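PDB 5VYM: beta-galactosidase BgaB from Bifidobacterium adolescentis, which hydrolyses terminal beta-D-galactose residues from galactooligosaccharides, acting strongly on beta-1,4-linked galactobiose and only weakly on lactose. Local coordinates for residues Pro140-Ser151 and Asp155-Asn167. Residues are numbered along the deposited sequence; the frame is centred on the assembly and turned at random.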
ATOM      1  N   PRO B 140      -6.869 -19.464 -30.049  1.00 91.61           N
ATOM      2  CA  PRO B 140      -6.010 -18.281 -29.915  1.00 95.15           C
ATOM      3  C   PRO B 140      -4.636 -18.635 -29.350  1.00 97.16           C
ATOM      4  O   PRO B 140      -3.708 -18.896 -30.116  1.00101.76           O
ATOM      5  CB  PRO B 140      -6.789 -17.391 -28.947  1.00 88.71           C
ATOM      6  CG  PRO B 140      -8.209 -17.825 -29.091  1.00 84.70           C
ATOM      7  CD  PRO B 140      -8.153 -19.299 -29.348  1.00 82.13           C
ATOM      8  N   GLY B 141      -4.510 -18.631 -28.026  1.00 86.55           N
ATOM      9  CA  GLY B 141      -3.310 -19.129 -27.381  1.00 79.56           C
ATOM     10  C   GLY B 141      -2.136 -18.171 -27.322  1.00 72.58           C
ATOM     11  O   GLY B 141      -1.391 -18.170 -26.338  1.00 72.98           O
ATOM     12  N   GLU B 142      -1.946 -17.358 -28.360  1.00 63.34           N
ATOM     13  CA  GLU B 142      -0.815 -16.444 -28.434  1.00 59.59           C
ATOM     14  C   GLU B 142      -1.309 -15.026 -28.689  1.00 62.67           C
ATOM     15  O   GLU B 142      -2.260 -14.819 -29.449  1.00 77.19           O
ATOM     16  CB  GLU B 142       0.167 -16.862 -29.535  1.00 66.01           C
ATOM     17  CG  GLU B 142       1.564 -16.287 -29.369  1.00 79.02           C
ATOM     18  CD  GLU B 142       2.503 -16.699 -30.486  1.00 88.15           C
ATOM     19  OE1 GLU B 142       2.335 -16.203 -31.620  1.00 91.97           O
ATOM     20  OE2 GLU B 142       3.405 -17.525 -30.232  1.00 90.16           O
ATOM     21  N   ILE B 143      -0.657 -14.056 -28.053  1.00 56.80           N
ATOM     22  CA  ILE B 143      -1.048 -12.652 -28.127  1.00 49.85           C
ATOM     23  C   ILE B 143       0.204 -11.806 -28.321  1.00 53.41           C
ATOM     24  O   ILE B 143       1.251 -12.088 -27.728  1.00 57.37           O
ATOM     25  CB  ILE B 143      -1.817 -12.215 -26.861  1.00 57.33           C
ATOM     26  CG1 ILE B 143      -3.161 -12.938 -26.773  1.00 63.35           C
ATOM     27  CG2 ILE B 143      -2.030 -10.708 -26.839  1.00 69.86           C
ATOM     28  CD1 ILE B 143      -4.039 -12.444 -25.650  1.00 78.25           C
ATOM     29  N   ARG B 144       0.097 -10.772 -29.153  1.00 53.04           N
ATOM     30  CA  ARG B 144       1.203  -9.859 -29.394  1.00 56.88           C
ATOM     31  C   ARG B 144       1.193  -8.712 -28.388  1.00 52.83           C
ATOM     32  O   ARG B 144       0.174  -8.401 -27.766  1.00 55.82           O
ATOM     33  CB  ARG B 144       1.146  -9.286 -30.812  1.00 65.06           C
ATOM     34  CG  ARG B 144       1.121 -10.317 -31.918  1.00 79.33           C
ATOM     35  CD  ARG B 144       1.290  -9.641 -33.269  1.00 97.14           C
ATOM     36  NE  ARG B 144       0.720 -10.432 -34.355  1.00111.22           N
ATOM     37  CZ  ARG B 144      -0.526 -10.299 -34.798  1.00112.69           C
ATOM     38  NH1 ARG B 144      -1.335  -9.402 -34.247  1.00108.25           N
ATOM     39  NH2 ARG B 144      -0.965 -11.059 -35.792  1.00113.16           N
ATOM     40  N   LEU B 145       2.351  -8.076 -28.247  1.00 50.50           N
ATOM     41  CA  LEU B 145       2.517  -6.900 -27.409  1.00 50.86           C
ATOM     42  C   LEU B 145       2.850  -5.692 -28.274  1.00 53.80           C
ATOM     43  O   LEU B 145       3.418  -5.825 -29.362  1.00 56.87           O
ATOM     44  CB  LEU B 145       3.627  -7.105 -26.370  1.00 47.17           C
ATOM     45  CG  LEU B 145       3.333  -7.906 -25.098  1.00 50.44           C
ATOM     46  CD1 LEU B 145       3.132  -9.386 -25.388  1.00 54.54           C
ATOM     47  CD2 LEU B 145       4.452  -7.706 -24.088  1.00 40.19           C
ATOM     48  N   SER B 146       2.490  -4.511 -27.779  1.00 50.43           N
ATOM     49  CA  SER B 146       2.823  -3.258 -28.441  1.00 58.30           C
ATOM     50  C   SER B 146       3.297  -2.261 -27.397  1.00 61.46           C
ATOM     51  O   SER B 146       2.723  -2.170 -26.308  1.00 65.05           O
ATOM     52  CB  SER B 146       1.627  -2.687 -29.213  1.00 65.23           C
ATOM     53  OG  SER B 146       1.982  -1.496 -29.892  1.00 71.67           O
ATOM     54  N   SER B 147       4.350  -1.519 -27.731  1.00 55.37           N
ATOM     55  CA  SER B 147       4.920  -0.559 -26.795  1.00 59.12           C
ATOM     56  C   SER B 147       3.985   0.635 -26.640  1.00 65.22           C
ATOM     57  O   SER B 147       3.595   1.261 -27.631  1.00 68.05           O
ATOM     58  CB  SER B 147       6.298  -0.108 -27.273  1.00 64.20           C
ATOM     59  OG  SER B 147       7.241  -1.161 -27.172  1.00 70.48           O
ATOM     60  N   ALA B 148       3.620   0.946 -25.395  1.00 64.94           N
ATOM     61  CA  ALA B 148       2.748   2.082 -25.137  1.00 60.23           C
ATOM     62  C   ALA B 148       3.492   3.409 -25.186  1.00 64.64           C
ATOM     63  O   ALA B 148       2.850   4.462 -25.266  1.00 76.97           O
ATOM     64  CB  ALA B 148       2.059   1.924 -23.780  1.00 58.84           C
ATOM     65  N   ASP B 149       4.820   3.384 -25.136  1.00 61.52           N
ATOM     66  CA  ASP B 149       5.625   4.587 -25.286  1.00 71.71           C
ATOM     67  C   ASP B 149       5.979   4.757 -26.766  1.00 83.06           C
ATOM     68  O   ASP B 149       5.316   4.196 -27.642  1.00 88.79           O
ATOM     69  CB  ASP B 149       6.855   4.509 -24.373  1.00 71.97           C
ATOM     70  CG  ASP B 149       7.667   3.236 -24.578  1.00 74.14           C
ATOM     71  OD1 ASP B 149       7.336   2.444 -25.484  1.00 78.87           O
ATOM     72  OD2 ASP B 149       8.641   3.028 -23.824  1.00 64.90           O
ATOM     73  N   ASP B 150       7.023   5.529 -27.062  1.00 83.78           N
ATOM     74  CA  ASP B 150       7.480   5.724 -28.432  1.00 91.82           C
ATOM     75  C   ASP B 150       8.777   4.983 -28.722  1.00 84.99           C
ATOM     76  O   ASP B 150       9.362   5.168 -29.796  1.00 92.66           O
ATOM     77  CB  ASP B 150       7.645   7.216 -28.728  1.00105.44           C
ATOM     78  CG  ASP B 150       6.319   7.954 -28.763  1.00115.25           C
ATOM     79  OD1 ASP B 150       5.294   7.320 -29.092  1.00117.68           O
ATOM     80  OD2 ASP B 150       6.303   9.167 -28.466  1.00119.20           O
ATOM     81  N   SER B 151       9.242   4.148 -27.791  1.00 72.88           N
ATOM     82  CA  SER B 151      10.485   3.419 -28.009  1.00 72.24           C
ATOM     83  C   SER B 151      10.314   2.306 -29.034  1.00 72.42           C
ATOM     84  O   SER B 151      11.284   1.932 -29.703  1.00 71.59           O
ATOM     85  CB  SER B 151      10.997   2.844 -26.688  1.00 71.51           C
ATOM     86  OG  SER B 151      10.071   1.921 -26.141  1.00 66.64           O
ATOM     87  N   ASP B 155       7.703  -4.118 -29.538  1.00 55.49           N
ATOM     88  CA  ASP B 155       6.829  -4.385 -30.671  1.00 65.76           C
ATOM     89  C   ASP B 155       7.195  -5.709 -31.330  1.00 68.55           C
ATOM     90  O   ASP B 155       8.371  -6.072 -31.430  1.00 65.57           O
ATOM     91  CB  ASP B 155       6.911  -3.249 -31.689  1.00 73.07           C
ATOM     92  CG  ASP B 155       6.133  -2.023 -31.257  1.00 77.72           C
ATOM     93  OD1 ASP B 155       5.200  -2.168 -30.438  1.00 80.15           O
ATOM     94  OD2 ASP B 155       6.447  -0.916 -31.741  1.00 82.36           O
ATOM     95  N   GLY B 156       6.172  -6.438 -31.778  1.00 64.94           N
ATOM     96  CA  GLY B 156       6.367  -7.724 -32.408  1.00 70.09           C
ATOM     97  C   GLY B 156       6.551  -8.888 -31.460  1.00 69.07           C
ATOM     98  O   GLY B 156       6.485 -10.042 -31.904  1.00 72.88           O
ATOM     99  N   THR B 157       6.778  -8.633 -30.174  1.00 59.47           N
ATOM    100  CA  THR B 157       6.921  -9.715 -29.213  1.00 53.81           C
ATOM    101  C   THR B 157       5.570 -10.370 -28.947  1.00 54.28           C
ATOM    102  O   THR B 157       4.512  -9.756 -29.110  1.00 60.56           O
ATOM    103  CB  THR B 157       7.522  -9.193 -27.907  1.00 53.40           C
ATOM    104  OG1 THR B 157       6.639  -8.229 -27.323  1.00 64.12           O
ATOM    105  CG2 THR B 157       8.870  -8.538 -28.171  1.00 44.26           C
ATOM    106  N   THR B 158       5.612 -11.635 -28.538  1.00 49.91           N
ATOM    107  CA  THR B 158       4.409 -12.420 -28.299  1.00 52.76           C
ATOM    108  C   THR B 158       4.481 -13.055 -26.916  1.00 56.18           C
ATOM    109  O   THR B 158       5.499 -12.983 -26.224  1.00 60.58           O
ATOM    110  CB  THR B 158       4.220 -13.505 -29.370  1.00 55.63           C
ATOM    111  OG1 THR B 158       5.362 -14.371 -29.384  1.00 60.42           O
ATOM    112  CG2 THR B 158       4.047 -12.877 -30.746  1.00 53.73           C
ATOM    113  N   THR B 159       3.377 -13.682 -26.519  1.00 50.67           N
ATOM    114  CA  THR B 159       3.311 -14.368 -25.237  1.00 43.50           C
ATOM    115  C   THR B 159       2.251 -15.457 -25.313  1.00 46.89           C
ATOM    116  O   THR B 159       1.222 -15.286 -25.974  1.00 45.93           O
ATOM    117  CB  THR B 159       3.001 -13.394 -24.090  1.00 44.41           C
ATOM    118  OG1 THR B 159       2.864 -14.118 -22.862  1.00 46.54           O
ATOM    119  CG2 THR B 159       1.719 -12.614 -24.364  1.00 46.95           C
ATOM    120  N   ARG B 160       2.520 -16.581 -24.650  1.00 46.23           N
ATOM    121  CA  ARG B 160       1.559 -17.669 -24.529  1.00 52.52           C
ATOM    122  C   ARG B 160       1.091 -17.863 -23.093  1.00 53.10           C
ATOM    123  O   ARG B 160       0.478 -18.890 -22.780  1.00 52.72           O
ATOM    124  CB  ARG B 160       2.158 -18.968 -25.077  1.00 58.17           C
ATOM    125  CG  ARG B 160       2.309 -18.984 -26.590  1.00 63.77           C
ATOM    126  CD  ARG B 160       3.591 -19.683 -27.010  1.00 74.83           C
ATOM    127  NE  ARG B 160       4.765 -19.055 -26.410  1.00 92.51           N
ATOM    128  CZ  ARG B 160       5.387 -17.993 -26.913  1.00 94.14           C
ATOM    129  NH1 ARG B 160       4.948 -17.431 -28.033  1.00 92.31           N
ATOM    130  NH2 ARG B 160       6.448 -17.489 -26.296  1.00 87.64           N
ATOM    131  N   LEU B 161       1.368 -16.901 -22.218  1.00 50.79           N
ATOM    132  CA  LEU B 161       0.922 -16.955 -20.828  1.00 51.06           C
ATOM    133  C   LEU B 161       0.859 -15.527 -20.313  1.00 53.12           C
ATOM    134  O   LEU B 161       1.893 -14.857 -20.229  1.00 56.09           O
ATOM    135  CB  LEU B 161       1.870 -17.797 -19.978  1.00 46.12           C
ATOM    136  CG  LEU B 161       1.270 -18.427 -18.721  1.00 49.43           C
ATOM    137  CD1 LEU B 161       0.532 -19.708 -19.077  1.00 57.11           C
ATOM    138  CD2 LEU B 161       2.341 -18.687 -17.676  1.00 42.12           C
ATOM    139  N   TRP B 162      -0.339 -15.059 -19.970  1.00 39.49           N
ATOM    140  CA  TRP B 162      -0.530 -13.667 -19.602  1.00 39.48           C
ATOM    141  C   TRP B 162      -1.534 -13.561 -18.464  1.00 47.21           C
ATOM    142  O   TRP B 162      -2.339 -14.464 -18.225  1.00 49.88           O
ATOM    143  CB  TRP B 162      -1.008 -12.834 -20.801  1.00 43.10           C
ATOM    144  CG  TRP B 162      -2.289 -13.341 -21.384  1.00 48.01           C
ATOM    145  CD1 TRP B 162      -3.553 -13.023 -20.983  1.00 51.59           C
ATOM    146  CD2 TRP B 162      -2.435 -14.269 -22.467  1.00 55.65           C
ATOM    147  NE1 TRP B 162      -4.476 -13.692 -21.748  1.00 58.08           N
ATOM    148  CE2 TRP B 162      -3.815 -14.463 -22.668  1.00 62.05           C
ATOM    149  CE3 TRP B 162      -1.532 -14.952 -23.287  1.00 60.71           C
ATOM    150  CZ2 TRP B 162      -4.314 -15.311 -23.654  1.00 60.24           C
ATOM    151  CZ3 TRP B 162      -2.030 -15.793 -24.266  1.00 60.46           C
ATOM    152  CH2 TRP B 162      -3.408 -15.964 -24.441  1.00 56.50           C
ATOM    153  N   GLN B 163      -1.473 -12.431 -17.765  1.00 43.38           N
ATOM    154  CA  GLN B 163      -2.445 -12.076 -16.742  1.00 43.92           C
ATOM    155  C   GLN B 163      -3.503 -11.176 -17.369  1.00 47.77           C
ATOM    156  O   GLN B 163      -3.178 -10.111 -17.904  1.00 45.91           O
ATOM    157  CB  GLN B 163      -1.766 -11.375 -15.567  1.00 36.31           C
ATOM    158  CG  GLN B 163      -2.728 -10.694 -14.608  1.00 43.50           C
ATOM    159  CD  GLN B 163      -3.493 -11.673 -13.742  1.00 48.97           C
ATOM    160  OE1 GLN B 163      -3.040 -12.792 -13.499  1.00 50.29           O
ATOM    161  NE2 GLN B 163      -4.660 -11.254 -13.268  1.00 46.59           N
ATOM    162  N   ASN B 164      -4.767 -11.603 -17.301  1.00 58.15           N
ATOM    163  CA  ASN B 164      -5.842 -10.859 -17.949  1.00 61.96           C
ATOM    164  C   ASN B 164      -6.300  -9.663 -17.126  1.00 60.74           C
ATOM    165  O   ASN B 164      -6.697  -8.641 -17.695  1.00 65.77           O
ATOM    166  CB  ASN B 164      -7.034 -11.778 -18.213  1.00 61.69           C
ATOM    167  CG  ASN B 164      -6.628 -13.101 -18.821  1.00 70.72           C
ATOM    168  OD1 ASN B 164      -6.521 -13.231 -20.040  1.00 77.41           O
ATOM    169  ND2 ASN B 164      -6.398 -14.096 -17.971  1.00 73.76           N
ATOM    170  N   ASP B 165      -6.256  -9.769 -15.801  1.00 55.88           N
ATOM    171  CA  ASP B 165      -6.848  -8.776 -14.906  1.00 50.09           C
ATOM    172  C   ASP B 165      -5.742  -7.848 -14.410  1.00 50.85           C
ATOM    173  O   ASP B 165      -5.115  -8.091 -13.379  1.00 44.84           O
ATOM    174  CB  ASP B 165      -7.566  -9.470 -13.754  1.00 52.53           C
ATOM    175  CG  ASP B 165      -8.698  -8.643 -13.185  1.00 63.82           C
ATOM    176  OD1 ASP B 165      -8.690  -7.407 -13.369  1.00 68.29           O
ATOM    177  OD2 ASP B 165      -9.598  -9.232 -12.550  1.00 71.70           O
ATOM    178  N   VAL B 166      -5.501  -6.771 -15.159  1.00 48.47           N
ATOM    179  CA  VAL B 166      -4.515  -5.759 -14.793  1.00 45.77           C
ATOM    180  C   VAL B 166      -5.113  -4.389 -15.077  1.00 50.24           C
ATOM    181  O   VAL B 166      -5.539  -4.118 -16.206  1.00 60.04           O
ATOM    182  CB  VAL B 166      -3.188  -5.921 -15.555  1.00 48.22           C
ATOM    183  CG1 VAL B 166      -2.271  -4.743 -15.271  1.00 54.19           C
ATOM    184  CG2 VAL B 166      -2.507  -7.220 -15.176  1.00 47.37           C
ATOM    185  N   ASN B 167      -5.144  -3.526 -14.063  1.00 53.23           N
ATOM    186  CA  ASN B 167      -5.608  -2.155 -14.226  1.00 54.84           C
ATOM    187  C   ASN B 167      -4.667  -1.222 -13.481  1.00 54.77           C
ATOM    188  O   ASN B 167      -4.324  -1.477 -12.323  1.00 54.26           O
ATOM    189  CB  ASN B 167      -7.042  -1.983 -13.719  1.00 63.80           C
ATOM    190  CG  ASN B 167      -8.053  -2.710 -14.581  1.00 78.81           C
ATOM    191  OD1 ASN B 167      -8.494  -3.810 -14.247  1.00 90.32           O
ATOM    192  ND2 ASN B 167      -8.417  -2.103 -15.705  1.00 73.96           N
TER
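I143 and T159 bond to each other twice through their backbones, I143 N to T159 O at 3.1 Å and T159 N to I143 O, as expected of an antiparallel hydrogen-bonded pair. R144 and T158 form the adjoining non-hydrogen-bonded pair, and L145 N then reaches T157 O. Beyond this point a side chain takes over the backbone's part: D155 OD1 accepts from S147 N at 2.9 Å, from the syn side but well out of the carboxylate plane, with an N-H...O angle of 165°, and more weakly from S146 OG. The result is a beta hairpin within the trimerisation domain of this family 42 glycosidase. Strand 143-147 continues the sheet toward strand 174-180, while W162 and Q163, past the paired residues, join an antiparallel ladder with the second subunit.

Apolar packing gathers on the I143-T159 face. I143 CD1 sits over one face of the W162 six-membered ring, 3.6 Å from its centroid, a CH-pi contact; with CG between the backbone N and the carbonyl carbon (chi1 58°), the indole is brought against I143, and W187 packs edge-to-face with it. G141 O meets the same ring at its edge, 3.2 Å from W162 CZ3. Alongside, L145 CD1 touches T159 CG2 at 3.7 Å, the two side chains crossing nearly at right angles.

Charge pairing marks the R144-T158 face. The extended E142 chain runs beside R160, which bends at chi2 and chi3 to bring NH1 to E142 OE2 at 2.7 Å; the carboxylate and guanidinium planes stand 78° apart. R160 NH1 also bonds weakly to T158 OG1. An alanine in place of E142 would probably leave R160 without this salt-bridge mate, its guanidinium freer to turn on that weak bond. R144 directs its own charge to E183.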